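Long-range contacts in PmbA-related protein (PDB 1VL4), which is of unproven function but may act as a metallopeptidase: residues M239-L245 with T432-V437; V280-P286 with E306-N312; M347-K353 with L421-V426; D405-S409 with V441-A445. One frame throughout, in Å; residues are numbered along the deposited sequence.

Contact 1. Residues M239-L245 with T432-V437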
loop_
_atom_site.group_PDB
_atom_site.type_symbol
_atom_site.label_atom_id
_atom_site.label_comp_id
_atom_site.label_asym_id
_atom_site.label_seq_id
_atom_site.Cartn_x
_atom_site.Cartn_y
_atom_site.Cartn_z
ATOM N N MET A 239 -25.966 -12.365 -7.809
ATOM C CA MET A 239 -24.909 -11.572 -7.224
ATOM C C MET A 239 -25.383 -10.162 -6.931
ATOM O O MET A 239 -25.578 -9.349 -7.830
ATOM C CB MET A 239 -23.704 -11.600 -8.115
ATOM C CG MET A 239 -22.561 -10.763 -7.570
ATOM S SD MET A 239 -20.978 -11.267 -8.243
ATOM C CE MET A 239 -21.014 -12.974 -7.803
ATOM N N ARG A 240 -25.574 -9.864 -5.647
ATOM C CA ARG A 240 -26.022 -8.544 -5.258
ATOM C C ARG A 240 -25.017 -7.484 -5.721
ATOM O O ARG A 240 -23.824 -7.760 -5.846
ATOM C CB ARG A 240 -26.224 -8.433 -3.769
ATOM C CG ARG A 240 -27.108 -7.259 -3.352
ATOM C CD ARG A 240 -27.402 -7.262 -1.890
ATOM N NE ARG A 240 -26.224 -6.881 -1.117
ATOM C CZ ARG A 240 -26.152 -6.944 0.202
ATOM N NH1 ARG A 240 -25.029 -6.602 0.794
ATOM N NH2 ARG A 240 -27.205 -7.327 0.921
ATOM N N ASN A 241 -25.551 -6.292 -5.968
ATOM C CA ASN A 241 -24.770 -5.120 -6.358
ATOM C C ASN A 241 -23.437 -4.955 -5.602
ATOM O O ASN A 241 -22.383 -4.762 -6.216
ATOM C CB ASN A 241 -25.633 -3.805 -6.362
ATOM C CG ASN A 241 -26.417 -3.537 -5.076
ATOM O OD1 ASN A 241 -26.116 -4.067 -4.002
ATOM N ND2 ASN A 241 -27.414 -2.631 -5.185
ATOM N N THR A 242 -23.488 -5.033 -4.283
ATOM C CA THR A 242 -22.292 -4.854 -3.450
ATOM C C THR A 242 -21.162 -5.852 -3.786
ATOM O O THR A 242 -20.000 -5.477 -3.753
ATOM C CB THR A 242 -22.627 -5.013 -1.966
ATOM O OG1 THR A 242 -23.399 -6.205 -1.792
ATOM C CG2 THR A 242 -23.466 -3.871 -1.491
ATOM N N ALA A 243 -21.498 -7.110 -4.102
ATOM C CA ALA A 243 -20.462 -8.092 -4.513
ATOM C C ALA A 243 -19.951 -7.749 -5.930
ATOM O O ALA A 243 -18.740 -7.745 -6.209
ATOM C CB ALA A 243 -21.009 -9.505 -4.447
ATOM N N LEU A 244 -20.870 -7.404 -6.822
ATOM C CA LEU A 244 -20.512 -7.199 -8.213
ATOM C C LEU A 244 -19.683 -5.942 -8.361
ATOM O O LEU A 244 -18.783 -5.906 -9.192
ATOM C CB LEU A 244 -21.766 -7.163 -9.088
ATOM C CG LEU A 244 -21.546 -6.958 -10.578
ATOM C CD1 LEU A 244 -20.762 -8.128 -11.175
ATOM C CD2 LEU A 244 -22.899 -6.816 -11.249
ATOM N N LEU A 245 -19.985 -4.917 -7.563
ATOM C CA LEU A 245 -19.205 -3.673 -7.568
ATOM C C LEU A 245 -17.716 -3.982 -7.336
ATOM O O LEU A 245 -16.882 -3.380 -7.985
ATOM C CB LEU A 245 -19.676 -2.676 -6.490
ATOM C CG LEU A 245 -20.968 -1.951 -6.783
ATOM C CD1 LEU A 245 -21.476 -1.284 -5.524
ATOM C CD2 LEU A 245 -20.728 -0.950 -7.931
ATOM N N THR A 432 -16.657 1.893 -9.863
ATOM C CA THR A 432 -17.634 1.002 -10.466
ATOM C C THR A 432 -19.022 1.369 -9.951
ATOM O O THR A 432 -19.199 1.957 -8.872
ATOM C CB THR A 432 -17.321 -0.480 -10.179
ATOM O OG1 THR A 432 -17.219 -0.703 -8.779
ATOM C CG2 THR A 432 -16.020 -0.924 -10.819
ATOM N N ILE A 433 -20.019 1.072 -10.781
ATOM C CA ILE A 433 -21.424 1.290 -10.501
ATOM C C ILE A 433 -22.199 0.140 -11.079
ATOM O O ILE A 433 -21.954 -0.240 -12.227
ATOM C CB ILE A 433 -21.892 2.527 -11.223
ATOM C CG1 ILE A 433 -21.050 3.750 -10.764
ATOM C CG2 ILE A 433 -23.408 2.703 -11.077
ATOM C CD1 ILE A 433 -21.509 5.025 -11.440
ATOM N N ALA A 434 -23.127 -0.416 -10.313
ATOM C CA ALA A 434 -23.795 -1.633 -10.759
ATOM C C ALA A 434 -25.026 -1.947 -9.980
ATOM O O ALA A 434 -25.093 -1.633 -8.808
ATOM C CB ALA A 434 -22.839 -2.851 -10.688
ATOM N N PRO A 435 -25.969 -2.654 -10.636
ATOM C CA PRO A 435 -27.087 -3.312 -9.960
ATOM C C PRO A 435 -26.743 -4.748 -9.619
ATOM O O PRO A 435 -25.630 -5.189 -9.841
ATOM C CB PRO A 435 -28.176 -3.253 -11.016
ATOM C CG PRO A 435 -27.416 -3.498 -12.283
ATOM C CD PRO A 435 -26.050 -2.864 -12.090
ATOM N N SER A 436 -27.666 -5.464 -9.017
ATOM C CA SER A 436 -27.546 -6.888 -8.826
ATOM C C SER A 436 -27.766 -7.552 -10.206
ATOM O O SER A 436 -28.356 -6.955 -11.090
ATOM C CB SER A 436 -28.581 -7.369 -7.811
ATOM O OG SER A 436 -28.471 -6.665 -6.585
ATOM N N VAL A 437 -27.224 -8.757 -10.369
ATOM C CA VAL A 437 -27.429 -9.597 -11.554
ATOM C C VAL A 437 -27.703 -11.036 -11.169
ATOM O O VAL A 437 -27.304 -11.520 -10.066
ATOM C CB VAL A 437 -26.189 -9.596 -12.502
ATOM C CG1 VAL A 437 -25.911 -8.195 -13.005
ATOM C CG2 VAL A 437 -24.931 -10.216 -11.802
#

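Contact 2. Residues V280-P286 with E306-N312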
loop_
_atom_site.group_PDB
_atom_site.type_symbol
_atom_site.label_atom_id
_atom_site.label_comp_id
_atom_site.label_asym_id
_atom_site.label_seq_id
_atom_site.Cartn_x
_atom_site.Cartn_y
_atom_site.Cartn_z
ATOM N N VAL A 280 -26.014 -7.678 -21.138
ATOM C CA VAL A 280 -24.997 -6.973 -20.397
ATOM C C VAL A 280 -24.440 -5.834 -21.244
ATOM O O VAL A 280 -23.894 -6.096 -22.305
ATOM C CB VAL A 280 -23.859 -7.901 -20.006
ATOM C CG1 VAL A 280 -22.615 -7.092 -19.443
ATOM C CG2 VAL A 280 -24.345 -8.909 -19.006
ATOM N N SER A 281 -24.627 -4.588 -20.775
ATOM C CA SER A 281 -23.954 -3.423 -21.349
ATOM C C SER A 281 -23.182 -2.748 -20.232
ATOM O O SER A 281 -23.721 -2.556 -19.138
ATOM C CB SER A 281 -24.944 -2.426 -21.979
ATOM O OG SER A 281 -25.610 -2.962 -23.128
ATOM N N ILE A 282 -21.935 -2.366 -20.533
ATOM C CA ILE A 282 -21.086 -1.710 -19.598
ATOM C C ILE A 282 -20.534 -0.463 -20.301
ATOM O O ILE A 282 -19.953 -0.557 -21.427
ATOM C CB ILE A 282 -19.915 -2.617 -19.148
ATOM C CG1 ILE A 282 -20.470 -3.888 -18.478
ATOM C CG2 ILE A 282 -19.021 -1.897 -18.182
ATOM C CD1 ILE A 282 -19.391 -4.926 -18.121
ATOM N N LYS A 283 -20.709 0.672 -19.618
ATOM C CA LYS A 283 -20.305 1.978 -20.107
ATOM C C LYS A 283 -19.215 2.565 -19.224
ATOM O O LYS A 283 -19.085 2.278 -18.015
ATOM C CB LYS A 283 -21.513 2.941 -20.112
ATOM C CG LYS A 283 -22.681 2.557 -21.015
ATOM C CD LYS A 283 -23.576 3.767 -21.318
ATOM C CE LYS A 283 -23.116 4.618 -22.482
ATOM N NZ LYS A 283 -24.062 5.781 -22.629
ATOM N N ASP A 284 -18.420 3.425 -19.851
ATOM C CA ASP A 284 -17.501 4.318 -19.108
ATOM C C ASP A 284 -18.170 5.671 -19.109
ATOM O O ASP A 284 -18.441 6.228 -20.177
ATOM C CB ASP A 284 -16.121 4.365 -19.789
ATOM C CG ASP A 284 -15.128 5.365 -19.081
ATOM O OD1 ASP A 284 -15.378 5.760 -17.923
ATOM O OD2 ASP A 284 -14.151 5.818 -19.719
ATOM N N LEU A 285 -18.502 6.148 -17.906
ATOM C CA LEU A 285 -19.218 7.410 -17.741
ATOM C C LEU A 285 -18.283 8.447 -17.125
ATOM O O LEU A 285 -17.666 8.176 -16.105
ATOM C CB LEU A 285 -20.401 7.211 -16.793
ATOM C CG LEU A 285 -21.806 7.086 -17.301
ATOM C CD1 LEU A 285 -21.999 6.132 -18.480
ATOM C CD2 LEU A 285 -22.678 6.744 -16.120
ATOM N N PRO A 286 -18.182 9.661 -17.724
ATOM C CA PRO A 286 -17.379 10.743 -17.072
ATOM C C PRO A 286 -17.898 11.189 -15.696
ATOM O O PRO A 286 -17.151 11.688 -14.871
ATOM C CB PRO A 286 -17.497 11.902 -18.066
ATOM C CG PRO A 286 -17.831 11.225 -19.406
ATOM C CD PRO A 286 -18.669 10.037 -19.067
ATOM N N GLU A 306 -18.053 9.577 -22.728
ATOM C CA GLU A 306 -19.033 8.523 -22.448
ATOM C C GLU A 306 -19.121 7.552 -23.624
ATOM O O GLU A 306 -19.330 7.942 -24.794
ATOM C CB GLU A 306 -20.379 9.113 -22.125
ATOM C CG GLU A 306 -21.520 8.080 -21.835
ATOM C CD GLU A 306 -22.792 8.742 -21.345
ATOM O OE1 GLU A 306 -22.797 9.993 -21.217
ATOM O OE2 GLU A 306 -23.765 7.995 -21.066
ATOM N N LYS A 307 -19.009 6.273 -23.325
ATOM C CA LYS A 307 -19.095 5.272 -24.394
ATOM C C LYS A 307 -19.433 3.912 -23.832
ATOM O O LYS A 307 -19.188 3.652 -22.672
ATOM C CB LYS A 307 -17.794 5.171 -25.202
ATOM C CG LYS A 307 -16.613 4.732 -24.399
ATOM C CD LYS A 307 -16.036 5.854 -23.561
ATOM C CE LYS A 307 -14.556 5.715 -23.308
ATOM N NZ LYS A 307 -14.164 6.740 -22.306
ATOM N N PHE A 308 -19.935 3.043 -24.693
ATOM C CA PHE A 308 -20.005 1.619 -24.356
ATOM C C PHE A 308 -18.644 0.922 -24.472
ATOM O O PHE A 308 -17.917 1.042 -25.472
ATOM C CB PHE A 308 -21.024 0.890 -25.219
ATOM C CG PHE A 308 -22.440 1.319 -24.965
ATOM C CD1 PHE A 308 -23.187 0.734 -23.954
ATOM C CD2 PHE A 308 -23.027 2.285 -25.774
ATOM C CE1 PHE A 308 -24.446 1.115 -23.735
ATOM C CE2 PHE A 308 -24.333 2.667 -25.569
ATOM C CZ PHE A 308 -25.041 2.088 -24.536
ATOM N N VAL A 309 -18.313 0.187 -23.427
ATOM C CA VAL A 309 -17.274 -0.811 -23.523
ATOM C C VAL A 309 -17.888 -2.139 -24.028
ATOM O O VAL A 309 -17.394 -2.727 -24.982
ATOM C CB VAL A 309 -16.520 -0.976 -22.192
ATOM C CG1 VAL A 309 -15.365 -1.990 -22.368
ATOM C CG2 VAL A 309 -15.952 0.374 -21.761
ATOM N N LEU A 310 -18.979 -2.560 -23.396
ATOM C CA LEU A 310 -19.812 -3.630 -23.893
ATOM C C LEU A 310 -21.160 -3.070 -24.209
ATOM O O LEU A 310 -21.777 -2.383 -23.392
ATOM C CB LEU A 310 -19.953 -4.722 -22.829
ATOM C CG LEU A 310 -19.066 -5.961 -22.809
ATOM C CD1 LEU A 310 -17.737 -5.805 -23.495
ATOM C CD2 LEU A 310 -18.898 -6.435 -21.341
ATOM N N GLU A 311 -21.615 -3.309 -25.413
ATOM C CA GLU A 311 -22.915 -2.879 -25.803
ATOM C C GLU A 311 -23.658 -4.141 -26.215
ATOM O O GLU A 311 -23.317 -4.765 -27.228
ATOM C CB GLU A 311 -22.847 -1.876 -26.938
ATOM C CG GLU A 311 -24.260 -1.305 -27.250
ATOM C CD GLU A 311 -24.261 -0.163 -28.249
ATOM O OE1 GLU A 311 -23.176 0.183 -28.770
ATOM O OE2 GLU A 311 -25.361 0.393 -28.508
ATOM N N ASN A 312 -24.668 -4.501 -25.419
ATOM C CA ASN A 312 -25.393 -5.766 -25.587
ATOM C C ASN A 312 -24.406 -6.928 -25.731
ATOM O O ASN A 312 -24.564 -7.768 -26.563
ATOM C CB ASN A 312 -26.358 -5.718 -26.771
ATOM C CG ASN A 312 -27.299 -4.499 -26.717
ATOM O OD1 ASN A 312 -27.785 -4.135 -25.657
ATOM N ND2 ASN A 312 -27.552 -3.883 -27.864
HETATM O O HOH W 1 -28.083 -5.134 -23.099
#

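Contact 3. Residues M347-K353 with L421-V426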
loop_
_atom_site.group_PDB
_atom_site.type_symbol
_atom_site.label_atom_id
_atom_site.label_comp_id
_atom_site.label_asym_id
_atom_site.label_seq_id
_atom_site.Cartn_x
_atom_site.Cartn_y
_atom_site.Cartn_z
ATOM N N MET A 347 -19.814 1.455 -15.356
ATOM C CA MET A 347 -21.184 1.158 -15.007
ATOM C C MET A 347 -21.776 0.004 -15.794
ATOM O O MET A 347 -21.873 0.064 -17.009
ATOM C CB MET A 347 -22.059 2.393 -15.216
ATOM C CG MET A 347 -23.511 2.179 -14.858
ATOM S SD MET A 347 -24.403 3.703 -14.781
ATOM C CE MET A 347 -26.031 3.159 -14.323
ATOM N N LEU A 348 -22.287 -0.981 -15.075
ATOM C CA LEU A 348 -23.158 -1.993 -15.675
ATOM C C LEU A 348 -24.565 -1.434 -15.707
ATOM O O LEU A 348 -25.106 -1.027 -14.676
ATOM C CB LEU A 348 -23.135 -3.311 -14.877
ATOM C CG LEU A 348 -24.162 -4.352 -15.388
ATOM C CD1 LEU A 348 -23.588 -4.947 -16.599
ATOM C CD2 LEU A 348 -24.430 -5.434 -14.405
ATOM N N MET A 349 -25.150 -1.409 -16.901
ATOM C CA MET A 349 -26.383 -0.757 -17.119
ATOM C C MET A 349 -27.520 -1.609 -16.552
ATOM O O MET A 349 -27.568 -2.803 -16.828
ATOM C CB MET A 349 -26.560 -0.506 -18.603
ATOM C CG MET A 349 -25.500 0.405 -19.244
ATOM S SD MET A 349 -25.179 1.998 -18.414
ATOM C CE MET A 349 -26.628 2.865 -18.732
ATOM N N PRO A 350 -28.455 -0.998 -15.785
ATOM C CA PRO A 350 -29.537 -1.775 -15.185
ATOM C C PRO A 350 -30.573 -2.227 -16.186
ATOM O O PRO A 350 -30.750 -1.576 -17.223
ATOM C CB PRO A 350 -30.193 -0.783 -14.187
ATOM C CG PRO A 350 -30.002 0.527 -14.798
ATOM C CD PRO A 350 -28.602 0.429 -15.456
ATOM N N GLY A 351 -31.254 -3.318 -15.855
ATOM C CA GLY A 351 -32.469 -3.700 -16.517
ATOM C C GLY A 351 -33.631 -3.280 -15.647
ATOM O O GLY A 351 -33.521 -2.319 -14.912
ATOM N N GLU A 352 -34.718 -4.044 -15.690
ATOM C CA GLU A 352 -35.999 -3.585 -15.132
ATOM C C GLU A 352 -36.447 -4.315 -13.873
ATOM O O GLU A 352 -37.433 -3.920 -13.252
ATOM C CB GLU A 352 -37.084 -3.657 -16.216
ATOM C CG GLU A 352 -36.731 -2.807 -17.439
ATOM C CD GLU A 352 -37.769 -2.850 -18.558
ATOM O OE1 GLU A 352 -38.458 -3.887 -18.730
ATOM O OE2 GLU A 352 -37.879 -1.826 -19.277
ATOM N N LYS A 353 -35.750 -5.373 -13.476
ATOM C CA LYS A 353 -36.219 -6.167 -12.337
ATOM C C LYS A 353 -35.649 -5.658 -11.005
ATOM O O LYS A 353 -34.476 -5.335 -10.887
ATOM C CB LYS A 353 -35.843 -7.631 -12.525
ATOM C CG LYS A 353 -36.457 -8.354 -13.754
ATOM C CD LYS A 353 -37.932 -8.434 -13.679
ATOM C CE LYS A 353 -38.520 -9.569 -14.567
ATOM N NZ LYS A 353 -38.022 -9.528 -15.964
ATOM N N LEU A 421 -30.059 -11.951 -16.451
ATOM C CA LEU A 421 -30.944 -10.861 -16.049
ATOM C C LEU A 421 -30.241 -9.881 -15.148
ATOM O O LEU A 421 -29.484 -10.281 -14.257
ATOM C CB LEU A 421 -32.136 -11.393 -15.267
ATOM C CG LEU A 421 -33.339 -12.014 -15.964
ATOM C CD1 LEU A 421 -34.259 -12.585 -14.871
ATOM C CD2 LEU A 421 -34.068 -10.999 -16.869
ATOM N N VAL A 422 -30.546 -8.595 -15.364
ATOM C CA VAL A 422 -29.901 -7.468 -14.694
ATOM C C VAL A 422 -30.974 -6.665 -13.955
ATOM O O VAL A 422 -32.008 -6.343 -14.511
ATOM C CB VAL A 422 -29.147 -6.585 -15.714
ATOM C CG1 VAL A 422 -28.396 -5.447 -15.055
ATOM C CG2 VAL A 422 -28.167 -7.466 -16.556
ATOM N N GLY A 423 -30.672 -6.316 -12.719
ATOM C CA GLY A 423 -31.586 -5.570 -11.840
ATOM C C GLY A 423 -31.574 -4.078 -12.066
ATOM O O GLY A 423 -30.818 -3.547 -12.889
ATOM N N ASN A 424 -32.366 -3.390 -11.257
ATOM C CA ASN A 424 -32.500 -1.956 -11.362
ATOM C C ASN A 424 -32.037 -1.308 -10.042
ATOM O O ASN A 424 -32.268 -0.138 -9.804
ATOM C CB ASN A 424 -33.945 -1.585 -11.767
ATOM C CG ASN A 424 -34.948 -1.873 -10.661
ATOM O OD1 ASN A 424 -34.577 -2.235 -9.557
ATOM N ND2 ASN A 424 -36.221 -1.720 -10.962
ATOM N N ASP A 425 -31.380 -2.084 -9.184
ATOM C CA ASP A 425 -30.926 -1.628 -7.871
ATOM C C ASP A 425 -29.473 -1.217 -7.988
ATOM O O ASP A 425 -28.590 -1.839 -7.428
ATOM C CB ASP A 425 -31.103 -2.699 -6.773
ATOM C CG ASP A 425 -30.437 -4.030 -7.120
ATOM O OD1 ASP A 425 -30.275 -4.308 -8.324
ATOM O OD2 ASP A 425 -30.096 -4.795 -6.191
ATOM N N VAL A 426 -29.261 -0.121 -8.705
ATOM C CA VAL A 426 -27.927 0.400 -8.978
ATOM C C VAL A 426 -27.307 1.020 -7.725
ATOM O O VAL A 426 -27.971 1.744 -6.984
ATOM C CB VAL A 426 -28.004 1.461 -10.083
ATOM C CG1 VAL A 426 -26.623 2.143 -10.268
ATOM C CG2 VAL A 426 -28.493 0.819 -11.370
#

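Contact 4. Residues D405-S409 with V441-A445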
loop_
_atom_site.group_PDB
_atom_site.type_symbol
_atom_site.label_atom_id
_atom_site.label_comp_id
_atom_site.label_asym_id
_atom_site.label_seq_id
_atom_site.Cartn_x
_atom_site.Cartn_y
_atom_site.Cartn_z
ATOM N N ASP A 405 -19.047 -20.109 4.957
ATOM C CA ASP A 405 -17.806 -20.718 4.546
ATOM C C ASP A 405 -17.899 -21.165 3.113
ATOM O O ASP A 405 -17.750 -22.347 2.805
ATOM C CB ASP A 405 -17.509 -21.923 5.447
ATOM C CG ASP A 405 -17.329 -21.535 6.897
ATOM O OD1 ASP A 405 -16.652 -20.517 7.172
ATOM O OD2 ASP A 405 -17.852 -22.273 7.757
ATOM N N ILE A 406 -18.202 -20.231 2.224
ATOM C CA ILE A 406 -18.222 -20.579 0.817
ATOM C C ILE A 406 -17.187 -19.813 0.007
ATOM O O ILE A 406 -16.808 -18.696 0.337
ATOM C CB ILE A 406 -19.624 -20.428 0.188
ATOM C CG1 ILE A 406 -20.212 -19.049 0.474
ATOM C CG2 ILE A 406 -20.518 -21.559 0.686
ATOM C CD1 ILE A 406 -21.262 -18.642 -0.537
ATOM N N THR A 407 -16.722 -20.484 -1.031
ATOM C CA THR A 407 -15.863 -19.913 -2.024
ATOM C C THR A 407 -16.586 -19.967 -3.368
ATOM O O THR A 407 -17.238 -20.955 -3.706
ATOM C CB THR A 407 -14.531 -20.705 -2.102
ATOM O OG1 THR A 407 -13.773 -20.456 -0.914
ATOM C CG2 THR A 407 -13.692 -20.289 -3.323
ATOM N N ILE A 408 -16.462 -18.893 -4.131
ATOM C CA ILE A 408 -16.883 -18.923 -5.501
ATOM C C ILE A 408 -15.672 -18.839 -6.374
ATOM O O ILE A 408 -14.674 -18.183 -6.022
ATOM C CB ILE A 408 -17.868 -17.779 -5.851
ATOM C CG1 ILE A 408 -17.279 -16.415 -5.513
ATOM C CG2 ILE A 408 -19.214 -17.989 -5.129
ATOM C CD1 ILE A 408 -18.091 -15.300 -6.068
ATOM N N SER A 409 -15.770 -19.497 -7.524
ATOM C CA SER A 409 -14.720 -19.462 -8.515
ATOM C C SER A 409 -15.289 -19.504 -9.930
ATOM O O SER A 409 -16.400 -19.952 -10.159
ATOM C CB SER A 409 -13.784 -20.636 -8.300
ATOM O OG SER A 409 -14.461 -21.824 -8.615
ATOM N N VAL A 441 -25.249 -19.932 -13.806
ATOM C CA VAL A 441 -24.657 -20.889 -12.904
ATOM C C VAL A 441 -23.224 -20.471 -12.589
ATOM O O VAL A 441 -22.530 -19.941 -13.441
ATOM C CB VAL A 441 -24.764 -22.359 -13.470
ATOM C CG1 VAL A 441 -23.948 -22.554 -14.734
ATOM C CG2 VAL A 441 -24.345 -23.370 -12.454
ATOM N N LEU A 442 -22.786 -20.719 -11.361
ATOM C CA LEU A 442 -21.403 -20.473 -10.981
ATOM C C LEU A 442 -20.912 -21.603 -10.085
ATOM O O LEU A 442 -21.706 -22.244 -9.407
ATOM C CB LEU A 442 -21.343 -19.153 -10.231
ATOM C CG LEU A 442 -20.163 -18.227 -10.411
ATOM C CD1 LEU A 442 -19.934 -17.820 -11.882
ATOM C CD2 LEU A 442 -20.424 -17.003 -9.492
ATOM N N ASP A 443 -19.603 -21.833 -10.092
ATOM C CA ASP A 443 -18.987 -22.819 -9.202
ATOM C C ASP A 443 -18.905 -22.287 -7.785
ATOM O O ASP A 443 -18.281 -21.253 -7.545
ATOM C CB ASP A 443 -17.569 -23.196 -9.668
ATOM C CG ASP A 443 -17.567 -23.949 -10.980
ATOM O OD1 ASP A 443 -18.312 -23.571 -11.907
ATOM O OD2 ASP A 443 -16.828 -24.939 -11.081
ATOM N N VAL A 444 -19.526 -23.004 -6.862
ATOM C CA VAL A 444 -19.501 -22.689 -5.447
ATOM C C VAL A 444 -18.853 -23.874 -4.678
ATOM O O VAL A 444 -19.175 -25.048 -4.940
ATOM C CB VAL A 444 -20.941 -22.466 -4.929
ATOM C CG1 VAL A 444 -20.945 -22.066 -3.444
ATOM C CG2 VAL A 444 -21.666 -21.410 -5.784
ATOM N N ALA A 445 -17.958 -23.581 -3.734
ATOM C CA ALA A 445 -17.349 -24.638 -2.902
ATOM C C ALA A 445 -17.742 -24.482 -1.444
ATOM O O ALA A 445 -17.752 -23.350 -0.945
ATOM C CB ALA A 445 -15.858 -24.601 -3.036
HETATM O O HOH W 2 -17.847 -20.867 -12.494
#

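Contact 1. Residues M239-L245 with T432-V437
Ser436 grips the start of helix 241-247: its OG accepts from Asn241 N at 3.0 Å. The same hydroxyl pairs with Asp425, whose carbonyl also takes Asn241 ND2, so that Ser436 OG and Asn241 ND2 both have partners. Just before the helix, Met239 and Val437 form an antiparallel hydrogen-bonded pair, with Met239 N 2.8 Å from Val437 O. Asn241 carries CG between its backbone N and carbonyl carbon (chi1 52°), while its CB rests 3.3 Å from Ala434 O. Leu244 points CG opposite its own N (chi1 -180°), which brings CD2 down to 3.7 Å from Val437 CG1; the two side chains cross at about a right angle. This methyl also covers Pro435 O, which is buried without a polar partner. Leu245 lays CD2 across the strand backbone, 3.4 Å from Ala434 N, and Thr432 OG1 donates to Leu245 O at 2.8 Å, 28° out of the carbonyl plane. Arg240, at the N-cap position, brushes Ser436 with its CG; its guanidinium bends back to hold Thr242 OG1 side-on through NE and NH1. A leucine in its place would probably leave Glu220 and Glu370, its salt-bridge partners, without their positive mate. The helix packs on strand 432-434 and also touches strand 194-202, Thr242 on Trp198 and Leu245 on Tyr199, and Leu348 of strand 345-348 lies against Leu244 and Val437.

Contact 2. Residues V280-P286 with E306-N312
Ile282 and Leu310 form the tight, buried part of this antiparallel pairing, lying side by side with Ile282 CD1 3.6 Å from Leu310 CD2. A classic beta bulge sits here: Val309 N and Leu310 N both donate to Ile282 O, the first at 2.7 Å, both in its carbonyl plane. On the same face Asp284 and Lys307 run alongside each other, and Lys307 NZ bridges to Asp284 OD2 at 2.7 Å from above the carboxylate plane (37° out of it). Asn335 bonds both ends of that pair, and Val344 N holds Asp284 OD1. The face bearing Lys283 and Phe308 is more open. Lys283 bends at chi3 (85°), carrying CE over the middle of the Phe308 ring, 3.8 Å from its centroid, with NZ in an off-centre cation-pi contact; Glu311 CG occupies the opposite face. NZ passes on to Glu306 OE2 at 2.7 Å, meeting the anti side of a carboxylate whose other oxygen salt-bridges Arg114. An alanine at Lys283 would probably uncover one face of the Phe308 ring and cost Glu306 OE2 its ammonium partner. At the solvent end, Asn312 N donates almost straight to Ser281 OG at 2.9 Å, and a water links that hydroxyl to Asn312 OD1. Each lysine is thus matched by an acid across the strands, and the pair that includes the buried Asp284 is probably less screened by water.

Contact 3. Residues M347-K353 with L421-V426
Asn424 turns one face of its flat carboxamide to the carbonyls of Glu352 and Lys353. Lys353 O stands above the group, 3.4 Å from Asn424 OD1, while Glu352 O lies on the same side but displaced toward ND2, at an angle too poor for a hydrogen bond. Asn424 holds CG between its backbone N and carbonyl carbon (chi1 69°), which lays the carboxamide beneath Lys353 O; its CB, placed by the backbone, lies 3.3 Å from Gly351 O. The Pro350 ring is flanked obliquely by Val426, whose CG2 approaches Pro350 CB to 3.7 Å; the same CB touches Gly423 O at 3.1 Å. The crossing joins the loops that leave strands 345-348 and 419-422, which belong to two different mixed sheets of the C-terminal domain, and it is tied by two weak backbone bonds, Gly351 N to Gly423 O and Asn424 N to Lys353 O. Gly351 runs close to the opposing backbone: a CB on it would fall 2.6 Å from Val422 O. One on Gly423 would run into the carboxylate of Asp425 in its own segment. On the buried side Val422 puts CG1 opposite its backbone N (chi1 -177°), reaching Leu348 CD2 tip to tip at 4.0 Å and resting 3.3 Å from Met349 O. Pro435 touches both Leu348 and Val422. At the other end Lys353 and Leu421 pack on Leu358 of helix 355-362, and Lys353 NZ makes a long, weak ion pair with Glu361.

Contact 4. Residues D405-S409 with V441-A445
Strand 406-411 runs antiparallel to strand 437-444 and on to Ala445, with Thr407 and Ala445 bonded both ways, Ala445 N 2.7 Å from Thr407 O, and Ser409 N donating to Asp443 O. Ile408 and Val444 make a non-hydrogen-bonded pair whose side chains share one face of the sheet, CG2 of the isoleucine 4.3 Å from CG2 of the valine. Ile406 sends CG1 between its backbone N and carbonyl carbon (chi1 52°), which puts CG2 alongside the other strand, 4.2 Å from Val444 CG1; the two side chains cross at a slant. Leu442 touches Ile408 more loosely, through its CD2. On the other face Ser409 and Asp443 are neighbours, Ser409 OG resting 3.6 Å from Asp443 CB. Beside them a water donates to Ser409 O at 2.9 Å and accepts from Asp443 N. Ile408 also packs on Phe385 of strand 384-395 and on Ile368 and Val371 of strand 365-372, while Leu442 and Val444 lean on Val237 and Tyr235 of strand 233-239. The chemistry thus differs between the two faces: that of Ile406, Ile408, Leu442 and Val444 is apolar and packed against neighbouring strands, that of Thr407, Ser409 and Asp443 is more exposed, and one water replaces the direct bond between Ser409 O and Asp443 N.

How the contacts relate
All four contacts belong to the C-terminal domain. Contacts 1, 2 and 3 meet in one mixed sheet, where strand 345-348 lies between 282-285 and 432-434; contact 3 is about 9 Å from contact 1 and 13 Å from contact 2, centre to centre. A second mixed sheet holds contact 4 and is also reached by contact 1, through Met239 and Val437, and by contact 3, through strand 419-422. The centre of contact 4 is about 17 Å from that of contact 1 and about 28 Å from that of contact 2. Along the chain contact 2 closes before contact 3 opens, both fall between the two segments of contact 1, and contact 4 interleaves with contacts 1 and 3. Residues 421-445 thus return through both sheets, tying the end of the chain to strand 233-239 and the helix that follows it.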